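Long-range contacts in aldehyde dehydrogenase (Staphylococcus aureus, PDB 6K10), which oxidises the carotenoid aldehyde 4,4'-diaponeurosporen-4-al to 4,4'-diaponeurosporenoic acid with NAD+, a step in the biosynthesis of the virulence pigment staphyloxanthin: residues I257-S262 with L349-Y354; S222-D227 with Y374-D379; Q309-F314 with D331-D336; A230-A235 with D265-A270. The protein carries 1 engineered substitution. All blocks are in the same frame, centred on the assembly; numbering follows the deposited sequence.

Contact 1: I257-S262 with L349-Y354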
loop_
_atom_site.group_PDB
_atom_site.type_symbol
_atom_site.label_atom_id
_atom_site.label_comp_id
_atom_site.label_asym_id
_atom_site.label_seq_id
_atom_site.Cartn_x
_atom_site.Cartn_y
_atom_site.Cartn_z
ATOM N N ILE A 257 21.495 16.266 -15.702
ATOM C CA ILE A 257 21.356 17.637 -15.227
ATOM C C ILE A 257 20.633 18.461 -16.287
ATOM O O ILE A 257 20.971 18.393 -17.473
ATOM C CB ILE A 257 22.724 18.259 -14.886
ATOM C CG1 ILE A 257 23.435 17.428 -13.814
ATOM C CG2 ILE A 257 22.565 19.722 -14.448
ATOM C CD1 ILE A 257 24.664 18.093 -13.191
ATOM N N LEU A 258 19.625 19.214 -15.856
ATOM C CA LEU A 258 19.012 20.284 -16.635
ATOM C C LEU A 258 19.455 21.581 -15.977
ATOM O O LEU A 258 18.999 21.902 -14.874
ATOM C CB LEU A 258 17.490 20.162 -16.647
ATOM C CG LEU A 258 16.874 19.043 -17.483
ATOM C CD1 LEU A 258 15.440 18.821 -17.048
ATOM C CD2 LEU A 258 16.939 19.356 -18.974
ATOM N N VAL A 259 20.369 22.302 -16.627
ATOM C CA VAL A 259 20.929 23.531 -16.076
ATOM C C VAL A 259 20.519 24.699 -16.963
ATOM O O VAL A 259 20.474 24.571 -18.190
ATOM C CB VAL A 259 22.468 23.452 -15.937
ATOM C CG1 VAL A 259 23.154 23.282 -17.293
ATOM C CG2 VAL A 259 23.014 24.676 -15.203
ATOM N N HIS A 260 20.198 25.829 -16.338
ATOM C CA HIS A 260 19.872 27.015 -17.112
ATOM C C HIS A 260 21.078 27.444 -17.939
ATOM O O HIS A 260 22.221 27.400 -17.474
ATOM C CB HIS A 260 19.421 28.155 -16.199
ATOM C CG HIS A 260 18.856 29.325 -16.946
ATOM N ND1 HIS A 260 19.639 30.351 -17.428
ATOM C CD2 HIS A 260 17.586 29.616 -17.315
ATOM C CE1 HIS A 260 18.876 31.232 -18.050
ATOM N NE2 HIS A 260 17.625 30.808 -17.997
ATOM N N GLU A 261 20.809 27.839 -19.184
ATOM C CA GLU A 261 21.815 28.263 -20.152
ATOM C C GLU A 261 22.866 29.191 -19.555
ATOM O O GLU A 261 24.061 29.052 -19.834
ATOM C CB GLU A 261 21.126 28.969 -21.320
ATOM C CG GLU A 261 21.137 28.220 -22.629
ATOM C CD GLU A 261 20.174 28.831 -23.626
ATOM O OE1 GLU A 261 19.817 30.016 -23.452
ATOM O OE2 GLU A 261 19.772 28.134 -24.578
ATOM N N SER A 262 22.423 30.136 -18.725
ATOM C CA SER A 262 23.297 31.206 -18.257
ATOM C C SER A 262 24.359 30.731 -17.272
ATOM O O SER A 262 25.315 31.470 -17.015
ATOM C CB SER A 262 22.459 32.316 -17.620
ATOM O OG SER A 262 21.882 31.882 -16.400
ATOM N N LEU A 349 27.698 11.680 -16.181
ATOM C CA LEU A 349 26.745 12.735 -15.837
ATOM C C LEU A 349 26.509 13.646 -17.032
ATOM O O LEU A 349 27.307 14.569 -17.284
ATOM C CB LEU A 349 27.246 13.537 -14.638
ATOM C CG LEU A 349 26.267 14.559 -14.057
ATOM C CD1 LEU A 349 24.994 13.872 -13.577
ATOM C CD2 LEU A 349 26.929 15.320 -12.925
ATOM N N PRO A 350 25.441 13.432 -17.798
ATOM C CA PRO A 350 25.147 14.320 -18.928
ATOM C C PRO A 350 24.523 15.622 -18.455
ATOM O O PRO A 350 23.749 15.654 -17.495
ATOM C CB PRO A 350 24.153 13.508 -19.769
ATOM C CG PRO A 350 23.535 12.550 -18.810
ATOM C CD PRO A 350 24.556 12.257 -17.756
ATOM N N ILE A 351 24.858 16.702 -19.153
ATOM C CA ILE A 351 24.410 18.045 -18.802
ATOM C C ILE A 351 23.655 18.621 -19.995
ATOM O O ILE A 351 24.232 18.798 -21.074
ATOM C CB ILE A 351 25.589 18.944 -18.402
ATOM C CG1 ILE A 351 26.268 18.390 -17.146
ATOM C CG2 ILE A 351 25.130 20.376 -18.180
ATOM C CD1 ILE A 351 27.613 19.008 -16.854
ATOM N N LEU A 352 22.368 18.899 -19.800
ATOM C CA LEU A 352 21.516 19.508 -20.810
ATOM C C LEU A 352 21.107 20.902 -20.357
ATOM O O LEU A 352 20.946 21.157 -19.160
ATOM C CB LEU A 352 20.256 18.670 -21.069
ATOM C CG LEU A 352 20.357 17.242 -21.618
ATOM C CD1 LEU A 352 20.791 16.242 -20.551
ATOM C CD2 LEU A 352 19.027 16.824 -22.234
ATOM N N THR A 353 20.930 21.806 -21.316
ATOM C CA THR A 353 20.555 23.178 -21.005
ATOM C C THR A 353 19.077 23.423 -21.283
ATOM O O THR A 353 18.461 22.759 -22.120
ATOM C CB THR A 353 21.386 24.180 -21.807
ATOM O OG1 THR A 353 21.073 24.061 -23.199
ATOM C CG2 THR A 353 22.843 23.911 -21.611
ATOM N N TYR A 354 18.519 24.394 -20.566
ATOM C CA TYR A 354 17.155 24.850 -20.787
ATOM C C TYR A 354 17.131 26.366 -20.662
ATOM O O TYR A 354 18.020 26.969 -20.058
ATOM C CB TYR A 354 16.174 24.188 -19.802
ATOM C CG TYR A 354 16.270 24.678 -18.370
ATOM C CD1 TYR A 354 15.539 25.778 -17.942
ATOM C CD2 TYR A 354 17.082 24.034 -17.444
ATOM C CE1 TYR A 354 15.616 26.228 -16.639
ATOM C CE2 TYR A 354 17.165 24.478 -16.134
ATOM C CZ TYR A 354 16.429 25.577 -15.741
ATOM O OH TYR A 354 16.498 26.031 -14.445
#

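Contact 2: S222-D227 with Y374-D379. With EDO (1,2-ethanediol), chain B.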
loop_
_atom_site.group_PDB
_atom_site.type_symbol
_atom_site.label_atom_id
_atom_site.label_comp_id
_atom_site.label_asym_id
_atom_site.label_seq_id
_atom_site.Cartn_x
_atom_site.Cartn_y
_atom_site.Cartn_z
ATOM N N SER A 222 16.751 10.047 -12.606
ATOM C CA SER A 222 16.491 11.114 -11.645
ATOM C C SER A 222 17.094 12.426 -12.136
ATOM O O SER A 222 18.312 12.502 -12.314
ATOM C CB SER A 222 17.065 10.749 -10.281
ATOM O OG SER A 222 16.484 9.560 -9.765
ATOM N N PRO A 223 16.295 13.467 -12.359
ATOM C CA PRO A 223 16.843 14.734 -12.851
ATOM C C PRO A 223 17.317 15.653 -11.741
ATOM O O PRO A 223 16.783 15.660 -10.634
ATOM C CB PRO A 223 15.650 15.354 -13.591
ATOM C CG PRO A 223 14.457 14.853 -12.849
ATOM C CD PRO A 223 14.821 13.484 -12.307
ATOM N N VAL A 224 18.347 16.430 -12.057
ATOM C CA VAL A 224 18.768 17.559 -11.235
ATOM C C VAL A 224 18.509 18.817 -12.048
ATOM O O VAL A 224 19.019 18.949 -13.167
ATOM C CB VAL A 224 20.250 17.467 -10.829
ATOM C CG1 VAL A 224 20.672 18.697 -10.021
ATOM C CG2 VAL A 224 20.513 16.196 -10.054
ATOM N N ILE A 225 17.689 19.720 -11.512
ATOM C CA ILE A 225 17.500 21.044 -12.093
ATOM C C ILE A 225 18.425 22.002 -11.361
ATOM O O ILE A 225 18.422 22.049 -10.125
ATOM C CB ILE A 225 16.038 21.517 -12.001
ATOM C CG1 ILE A 225 15.084 20.492 -12.600
ATOM C CG2 ILE A 225 15.866 22.831 -12.748
ATOM C CD1 ILE A 225 13.640 20.640 -12.139
ATOM N N VAL A 226 19.227 22.742 -12.118
ATOM C CA VAL A 226 20.100 23.781 -11.588
ATOM C C VAL A 226 19.682 25.064 -12.290
ATOM O O VAL A 226 19.996 25.256 -13.470
ATOM C CB VAL A 226 21.586 23.473 -11.822
ATOM C CG1 VAL A 226 22.467 24.622 -11.322
ATOM C CG2 VAL A 226 21.972 22.157 -11.169
ATOM N N ASP A 227 18.956 25.932 -11.589
ATOM C CA ASP A 227 18.501 27.160 -12.218
ATOM C C ASP A 227 19.510 28.286 -12.009
ATOM O O ASP A 227 20.537 28.121 -11.345
ATOM C CB ASP A 227 17.086 27.530 -11.738
ATOM C CG ASP A 227 17.026 28.203 -10.366
ATOM O OD1 ASP A 227 18.057 28.604 -9.780
ATOM O OD2 ASP A 227 15.889 28.348 -9.871
ATOM N N TYR A 374 15.941 16.401 -7.893
ATOM C CA TYR A 374 16.678 17.406 -7.144
ATOM C C TYR A 374 16.581 18.746 -7.853
ATOM O O TYR A 374 16.615 18.815 -9.083
ATOM C CB TYR A 374 18.139 16.993 -6.962
ATOM C CG TYR A 374 18.285 15.586 -6.427
ATOM C CD1 TYR A 374 18.016 15.301 -5.097
ATOM C CD2 TYR A 374 18.675 14.540 -7.258
ATOM C CE1 TYR A 374 18.133 14.013 -4.600
ATOM C CE2 TYR A 374 18.799 13.251 -6.769
ATOM C CZ TYR A 374 18.530 12.993 -5.443
ATOM O OH TYR A 374 18.656 11.710 -4.962
ATOM N N LEU A 375 16.446 19.808 -7.064
ATOM C CA LEU A 375 16.426 21.170 -7.572
ATOM C C LEU A 375 17.416 22.004 -6.782
ATOM O O LEU A 375 17.372 22.017 -5.549
ATOM C CB LEU A 375 15.028 21.790 -7.474
ATOM C CG LEU A 375 14.994 23.302 -7.708
ATOM C CD1 LEU A 375 15.354 23.638 -9.149
ATOM C CD2 LEU A 375 13.641 23.878 -7.342
ATOM N N PHE A 376 18.308 22.688 -7.490
ATOM C CA PHE A 376 19.227 23.640 -6.886
ATOM C C PHE A 376 18.791 25.036 -7.294
ATOM O O PHE A 376 18.802 25.374 -8.485
ATOM C CB PHE A 376 20.676 23.357 -7.288
ATOM C CG PHE A 376 21.260 22.168 -6.584
ATOM C CD1 PHE A 376 21.099 20.897 -7.102
ATOM C CD2 PHE A 376 21.926 22.317 -5.378
ATOM C CE1 PHE A 376 21.616 19.793 -6.444
ATOM C CE2 PHE A 376 22.445 21.218 -4.718
ATOM C CZ PHE A 376 22.290 19.955 -5.252
ATOM N N SER A 377 18.384 25.826 -6.304
ATOM C CA SER A 377 17.792 27.132 -6.529
ATOM C C SER A 377 17.782 27.891 -5.217
ATOM O O SER A 377 17.663 27.293 -4.146
ATOM C CB SER A 377 16.364 27.007 -7.081
ATOM O OG SER A 377 15.758 28.280 -7.259
ATOM N N GLU A 378 17.920 29.210 -5.316
ATOM C CA GLU A 378 17.686 30.107 -4.198
ATOM C C GLU A 378 16.344 30.812 -4.320
ATOM O O GLU A 378 16.030 31.694 -3.512
ATOM C CB GLU A 378 18.827 31.120 -4.098
ATOM C CG GLU A 378 20.199 30.478 -3.927
ATOM C CD GLU A 378 20.293 29.648 -2.667
ATOM O OE1 GLU A 378 19.669 30.044 -1.663
ATOM O OE2 GLU A 378 20.985 28.608 -2.680
ATOM N N ASP A 379 15.548 30.430 -5.312
ATOM C CA ASP A 379 14.266 31.060 -5.612
ATOM C C ASP A 379 13.165 30.208 -4.986
ATOM O O ASP A 379 12.826 29.136 -5.495
ATOM C CB ASP A 379 14.104 31.208 -7.124
ATOM C CG ASP A 379 12.739 31.740 -7.536
ATOM O OD1 ASP A 379 11.910 32.086 -6.667
ATOM O OD2 ASP A 379 12.502 31.825 -8.758
HETATM C C1 EDO B . 19.945 28.413 0.855
HETATM O O1 EDO B . 19.458 27.377 -0.004
HETATM C C2 EDO B . 18.788 29.270 1.347
HETATM O O2 EDO B . 18.943 29.483 2.754
HETATM O O HOH W 1 14.777 31.026 -10.276
#

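Contact 3: Q309-F314 with D331-D336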
loop_
_atom_site.group_PDB
_atom_site.type_symbol
_atom_site.label_atom_id
_atom_site.label_comp_id
_atom_site.label_asym_id
_atom_site.label_seq_id
_atom_site.Cartn_x
_atom_site.Cartn_y
_atom_site.Cartn_z
ATOM N N GLN A 309 31.393 10.208 -26.964
ATOM C CA GLN A 309 32.821 10.512 -26.939
ATOM C C GLN A 309 33.099 11.966 -27.309
ATOM O O GLN A 309 33.957 12.614 -26.699
ATOM C CB GLN A 309 33.554 9.552 -27.874
ATOM C CG GLN A 309 34.844 10.078 -28.460
ATOM C CD GLN A 309 35.715 8.965 -29.003
ATOM O OE1 GLN A 309 36.853 8.780 -28.569
ATOM N NE2 GLN A 309 35.170 8.199 -29.946
ATOM N N MET A 310 32.378 12.501 -28.295
ATOM C CA MET A 310 32.594 13.884 -28.705
ATOM C C MET A 310 32.052 14.893 -27.700
ATOM O O MET A 310 32.349 16.086 -27.827
ATOM C CB MET A 310 31.957 14.131 -30.073
ATOM N N ASN A 311 31.277 14.450 -26.714
ATOM C CA ASN A 311 30.656 15.344 -25.748
ATOM C C ASN A 311 31.333 15.321 -24.385
ATOM O O ASN A 311 30.890 16.035 -23.478
ATOM C CB ASN A 311 29.173 14.995 -25.597
ATOM C CG ASN A 311 28.371 15.334 -26.836
ATOM O OD1 ASN A 311 28.790 16.155 -27.652
ATOM N ND2 ASN A 311 27.216 14.701 -26.987
ATOM N N ILE A 312 32.393 14.534 -24.216
ATOM C CA ILE A 312 33.075 14.462 -22.928
ATOM C C ILE A 312 33.796 15.778 -22.669
ATOM O O ILE A 312 34.616 16.225 -23.481
ATOM C CB ILE A 312 34.048 13.276 -22.888
ATOM C CG1 ILE A 312 33.289 11.957 -23.050
ATOM C CG2 ILE A 312 34.849 13.282 -21.594
ATOM C CD1 ILE A 312 34.174 10.785 -23.410
ATOM N N VAL A 313 33.489 16.410 -21.538
ATOM C CA VAL A 313 34.180 17.615 -21.099
ATOM C C VAL A 313 34.946 17.405 -19.803
ATOM O O VAL A 313 35.622 18.328 -19.339
ATOM C CB VAL A 313 33.210 18.806 -20.961
ATOM C CG1 VAL A 313 32.563 19.105 -22.300
ATOM C CG2 VAL A 313 32.155 18.513 -19.904
ATOM N N PHE A 314 34.857 16.219 -19.206
ATOM C CA PHE A 314 35.672 15.838 -18.064
ATOM C C PHE A 314 35.702 14.318 -18.002
ATOM O O PHE A 314 34.672 13.669 -18.189
ATOM C CB PHE A 314 35.128 16.414 -16.747
ATOM C CG PHE A 314 35.951 16.049 -15.533
ATOM C CD1 PHE A 314 35.777 14.831 -14.893
ATOM C CD2 PHE A 314 36.897 16.929 -15.033
ATOM C CE1 PHE A 314 36.534 14.494 -13.785
ATOM C CE2 PHE A 314 37.655 16.600 -13.921
ATOM C CZ PHE A 314 37.472 15.382 -13.296
ATOM N N ASP A 331 28.660 17.332 -22.149
ATOM C CA ASP A 331 28.042 18.597 -22.510
ATOM C C ASP A 331 27.344 18.459 -23.858
ATOM O O ASP A 331 27.607 17.525 -24.621
ATOM C CB ASP A 331 29.087 19.720 -22.559
ATOM C CG ASP A 331 28.470 21.101 -22.530
ATOM O OD1 ASP A 331 27.241 21.207 -22.326
ATOM O OD2 ASP A 331 29.222 22.081 -22.708
ATOM N N HIS A 332 26.434 19.396 -24.137
ATOM C CA HIS A 332 25.696 19.444 -25.403
ATOM C C HIS A 332 24.881 18.172 -25.637
ATOM O O HIS A 332 24.699 17.737 -26.778
ATOM C CB HIS A 332 26.635 19.699 -26.587
ATOM C CG HIS A 332 27.491 20.918 -26.430
ATOM N ND1 HIS A 332 28.866 20.855 -26.358
ATOM C CD2 HIS A 332 27.169 22.229 -26.331
ATOM C CE1 HIS A 332 29.355 22.076 -26.221
ATOM N NE2 HIS A 332 28.345 22.928 -26.202
ATOM N N VAL A 333 24.384 17.572 -24.561
ATOM C CA VAL A 333 23.601 16.345 -24.651
ATOM C C VAL A 333 22.164 16.697 -25.013
ATOM O O VAL A 333 21.629 17.722 -24.570
ATOM C CB VAL A 333 23.683 15.568 -23.324
ATOM C CG1 VAL A 333 22.701 14.407 -23.303
ATOM C CG2 VAL A 333 25.101 15.072 -23.094
ATOM N N THR A 334 21.536 15.858 -25.830
ATOM C CA THR A 334 20.165 16.067 -26.268
ATOM C C THR A 334 19.289 14.892 -25.861
ATOM O O THR A 334 19.756 13.882 -25.328
ATOM C CB THR A 334 20.083 16.249 -27.788
ATOM O OG1 THR A 334 20.243 14.977 -28.426
ATOM C CG2 THR A 334 21.160 17.200 -28.276
ATOM N N SER A 335 17.993 15.041 -26.145
ATOM C CA SER A 335 17.041 13.961 -25.913
ATOM C C SER A 335 17.350 12.742 -26.771
ATOM O O SER A 335 16.987 11.619 -26.405
ATOM C CB SER A 335 15.624 14.462 -26.189
ATOM O OG SER A 335 15.370 14.506 -27.582
ATOM N N ASP A 336 18.016 12.939 -27.911
ATOM C CA ASP A 336 18.349 11.835 -28.804
ATOM C C ASP A 336 19.523 11.005 -28.311
ATOM O O ASP A 336 19.680 9.862 -28.754
ATOM C CB ASP A 336 18.689 12.354 -30.201
ATOM C CG ASP A 336 17.542 13.086 -30.850
ATOM O OD1 ASP A 336 16.384 12.645 -30.693
ATOM O OD2 ASP A 336 17.803 14.097 -31.533
#

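Contact 4: A230-A235 with D265-A270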
loop_
_atom_site.group_PDB
_atom_site.type_symbol
_atom_site.label_atom_id
_atom_site.label_comp_id
_atom_site.label_asym_id
_atom_site.label_seq_id
_atom_site.Cartn_x
_atom_site.Cartn_y
_atom_site.Cartn_z
ATOM N N ALA A 230 21.068 29.359 -8.543
ATOM C CA ALA A 230 21.690 28.364 -7.679
ATOM C C ALA A 230 23.070 28.809 -7.209
ATOM O O ALA A 230 23.780 29.553 -7.891
ATOM C CB ALA A 230 21.805 27.025 -8.407
ATOM N N ASN A 231 23.442 28.342 -6.019
ATOM C CA ASN A 231 24.820 28.430 -5.542
ATOM C C ASN A 231 25.601 27.349 -6.277
ATOM O O ASN A 231 25.504 26.166 -5.945
ATOM C CB ASN A 231 24.882 28.246 -4.031
ATOM C CG ASN A 231 26.268 28.493 -3.464
ATOM O OD1 ASN A 231 27.278 28.129 -4.067
ATOM N ND2 ASN A 231 26.321 29.118 -2.293
ATOM N N ILE A 232 26.384 27.757 -7.276
ATOM C CA ILE A 232 26.934 26.802 -8.236
ATOM C C ILE A 232 27.951 25.880 -7.575
ATOM O O ILE A 232 27.937 24.663 -7.794
ATOM C CB ILE A 232 27.541 27.545 -9.439
ATOM C CG1 ILE A 232 26.474 28.400 -10.124
ATOM C CG2 ILE A 232 28.153 26.558 -10.417
ATOM C CD1 ILE A 232 25.396 27.590 -10.820
ATOM N N LYS A 233 28.858 26.437 -6.768
ATOM C CA LYS A 233 29.902 25.600 -6.181
ATOM C C LYS A 233 29.326 24.628 -5.162
ATOM O O LYS A 233 29.699 23.448 -5.144
ATOM C CB LYS A 233 30.992 26.458 -5.543
ATOM C CG LYS A 233 32.212 25.645 -5.117
ATOM C CD LYS A 233 32.745 24.827 -6.289
ATOM C CE LYS A 233 34.058 24.130 -5.960
ATOM N NZ LYS A 233 33.928 23.114 -4.879
ATOM N N VAL A 234 28.419 25.100 -4.303
ATOM C CA VAL A 234 27.776 24.211 -3.340
ATOM C C VAL A 234 26.920 23.173 -4.057
ATOM O O VAL A 234 26.867 22.005 -3.652
ATOM C CB VAL A 234 26.951 25.025 -2.328
ATOM C CG1 VAL A 234 26.248 24.097 -1.351
ATOM C CG2 VAL A 234 27.847 26.001 -1.586
ATOM N N ALA A 235 26.234 23.580 -5.126
ATOM C CA ALA A 235 25.470 22.622 -5.919
ATOM C C ALA A 235 26.377 21.535 -6.474
ATOM O O ALA A 235 26.056 20.344 -6.404
ATOM C CB ALA A 235 24.739 23.338 -7.054
ATOM N N ASP A 265 28.229 26.796 -18.087
ATOM C CA ASP A 265 29.687 26.763 -18.069
ATOM C C ASP A 265 30.223 26.933 -16.654
ATOM O O ASP A 265 31.234 26.321 -16.289
ATOM C CB ASP A 265 30.245 27.834 -19.002
ATOM C CG ASP A 265 29.971 27.529 -20.461
ATOM O OD1 ASP A 265 29.964 26.334 -20.830
ATOM O OD2 ASP A 265 29.753 28.481 -21.238
ATOM N N ASP A 266 29.555 27.754 -15.839
ATOM C CA ASP A 266 29.923 27.850 -14.431
ATOM C C ASP A 266 29.782 26.503 -13.736
ATOM O O ASP A 266 30.642 26.114 -12.936
ATOM C CB ASP A 266 29.060 28.897 -13.726
ATOM C CG ASP A 266 29.389 30.314 -14.151
ATOM O OD1 ASP A 266 30.561 30.583 -14.489
ATOM O OD2 ASP A 266 28.471 31.159 -14.142
ATOM N N LEU A 267 28.701 25.777 -14.027
ATOM C CA LEU A 267 28.476 24.492 -13.373
ATOM C C LEU A 267 29.527 23.471 -13.784
ATOM O O LEU A 267 30.045 22.729 -12.940
ATOM C CB LEU A 267 27.076 23.974 -13.696
ATOM C CG LEU A 267 26.703 22.660 -13.010
ATOM C CD1 LEU A 267 26.674 22.838 -11.497
ATOM C CD2 LEU A 267 25.373 22.139 -13.527
ATOM N N ILE A 268 29.851 23.413 -15.077
ATOM C CA ILE A 268 30.865 22.473 -15.548
ATOM C C ILE A 268 32.199 22.752 -14.870
ATOM O O ILE A 268 32.893 21.832 -14.419
ATOM C CB ILE A 268 30.982 22.537 -17.080
ATOM C CG1 ILE A 268 29.711 21.984 -17.723
ATOM C CG2 ILE A 268 32.209 21.774 -17.555
ATOM C CD1 ILE A 268 29.754 21.960 -19.229
ATOM N N THR A 269 32.572 24.030 -14.779
ATOM C CA THR A 269 33.813 24.401 -14.107
ATOM C C THR A 269 33.802 23.952 -12.651
ATOM O O THR A 269 34.783 23.383 -12.157
ATOM C CB THR A 269 34.025 25.913 -14.202
ATOM O OG1 THR A 269 34.280 26.277 -15.564
ATOM C CG2 THR A 269 35.197 26.350 -13.332
ATOM N N ALA A 270 32.690 24.188 -11.951
ATOM C CA ALA A 270 32.623 23.850 -10.533
ATOM C C ALA A 270 32.604 22.341 -10.319
ATOM O O ALA A 270 33.235 21.837 -9.382
ATOM C CB ALA A 270 31.396 24.499 -9.894
#

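Contact 1: I257-S262 with L349-Y354
Ile257 to His260 run parallel to Ile351 to Tyr354, pairing Ile257 with Ile351, Leu258 with Leu352, Val259 with Thr353 and His260 with Tyr354, as neighbouring strands in the α/β catalytic domain of the aldehyde dehydrogenase fold. The short axes approach to 4.5 Å and their directions differ by 40°, a marked twist. Five backbone bonds fix the register: Ile257 N to Pro350 O, Leu352 N to Ile257 O (2.8 Å), Val259 N to Leu352 O, Tyr354 N to Val259 O and Glu261 N to Tyr354 O.

On the face of Ile257, Val259 and Ile351, beneath helix 264-279, Ile257 CD1 meets Leu349 CD2 at 3.6 Å. Val259 CG1 reaches Ile351 CG2, also at 3.6 Å, its first torsion placing that methyl between backbone N and carbonyl carbon. Leu258 and Leu352 lie on the other face, where both touch Phe363 of helix 357-365; there Leu258 CD2 meets Leu352 CB at 4.0 Å.

Tyr354 folds back across the neighbouring strand because its chi1 is 72°. His260 turns an edge toward the phenol face in an offset T-shaped pair, centroids 5.6 Å apart and planes at 89°, while His260 CA lies over that ring near its rim. At the phenol edge, close to the ring plane, Leu258 O stands 3.4 Å from Tyr354 CE2.

Contact 2: S222-D227 with Y374-D379
Val224, Ile225 and Val226 pair in parallel with Tyr374, Leu375 and Phe376 in the β-sheet of the catalytic domain, close to the active site. The side chain of Tyr374 is about 8 Å from that of the engineered Ser251, at a predicted catalytic position, and Tyr374 OH bonds to Val252 O. Four ladder bonds alternate between the strands: Tyr374 N to Pro223 O, Ile225 N to Tyr374 O, Phe376 N to Ile225 O (2.7 Å) and Asp227 N to Phe376 O.

Val224 divides its methyls between two rings. CG2 comes within 3.7 Å of Tyr374 CD2, while CG1, opposite the backbone N (chi1 177°), meets the edge of the Phe376 ring at CD1, also 3.7 Å away. On the other face Leu375 CD1 touches Ile225 CB at 3.6 Å, and both side chains meet Val386 of helix 380-389.

Where the strands end, polar groups take over. Ser377 OG accepts from Asp379 N, forming an ST turn ahead of that helix, which Asp379 N-caps. The same hydroxyl donates to Asp227 OD2 at 2.6 Å, on the syn side but 28° out of the carboxylate plane. One water bridges the two carboxylates, donating to Asp227 OD2 at 2.9 Å and to Asp379 OD2 at 2.8 Å.

Contact 3: Q309-F314 with D331-D336
The flat carboxamide of Asn311 presents one face to the carbonyl oxygen of Asp331: Asp331 O lies above the amide plane over the CB-CG bond, 3.1 Å from Asn311 CB and 3.2 Å from CG. Its similar distances to Asn311 OD1 (3.5 Å) and ND2 (3.7 Å) confirm an approach from above that plane. The imidazole of His332 has Asp331 OD2 over one face, 3.5 Å above the plane and displaced toward the rim.

Across the segments one hydrogen bond forms, from Asp331 N to Asn311 O (2.9 Å, 165° at the hydrogen). Alongside it Val313 CG1 packs on Asp331 CB at 3.5 Å. Here the strand 312-314 meets strand 324-330 antiparallel, and Val313 and Phe314 together face Leu329 in a classic β-bulge, beside which the bond between Asp331 and Asn311 lies.

Both carboxylate oxygens of Asp331 are engaged. OD1 takes the His332 N-H at 2.7 Å from above the carboxylate plane, and OD2 forms a salt bridge with Lys264, the first residue of helix 264-279. The chemistry thus implies two segments joined by one backbone bond and van der Waals contact, with Asp331 held in addition by Lys264, whose charge should favour its ionised form.

Contact 4: A230-A235 with D265-A270
Lys233 NZ is gripped by three groups, in salt bridges to Glu237 and Glu277 and a hydrogen bond to Thr274 OG1, while the chain leading to it rests on Ala270. This is helix-helix packing within the α/β catalytic domain: helix 232-244 follows strand 223-226 and crosses to the parallel neighbouring strand 256-260, a β-α-β crossover, and helix 264-279 comes next. The CB of Lys233 points away from the second helix, yet a bend at chi2 (54°) brings the aliphatic part back, with CD 3.9 Å from Ala270 CB; a further bend at chi4 sets the direction of NZ. Because Glu277 and Thr274 belong to that second helix, the ammonium group ties the two helices together at this point, and its charge is probably well balanced by the two glutamates.

The apolar meeting rests on one methyl. With CG1 beside its backbone N (chi1 -59°), Ile232 extends CG2 against the surface formed by Asp266, Leu267 and Ala270. That carbon lies 3.6 Å from Leu267 CA, 3.9 Å from Ala270 CB and 4.1 Å from Leu267 CD1. It also lies 3.6 Å from Asp266 O, with Ala270 one turn on. Leu267 also turns toward the sheet, touching Ile257 and Val259.

Each helix adds a local polar bond. Asn231 N-caps the first: its OD1 accepts from Val234 N at 3.2 Å, the donor standing above the amide plane. In the second, Asp265 O receives two donors on opposite faces of its carbonyl plane, Thr269 N and Thr269 OG1, both at 3.1 Å.

Contacts 1, 2 and 3 reach one mixed sheet. Strands 372-376, 223-226, 256-260, 348-354 and 324-330 lie side by side in it, with 312-314 beyond, so contacts 2, 1 and 3 follow in order across it. The centres of contacts 1 and 2 are about 10 Å apart, those of 1 and 3 about 11 Å, and those of 2 and 3 about 20 Å, without touching. Contact 4 joins two helices over one face, about 11 Å from contact 1 between centres, and touches all three others. Along the chain, contact 2 encloses the rest, contact 3 lies between the segments of contact 1, and contact 4 interleaves with contact 1. Distant strands are thereby joined in one sheet, with two successive helices on one face.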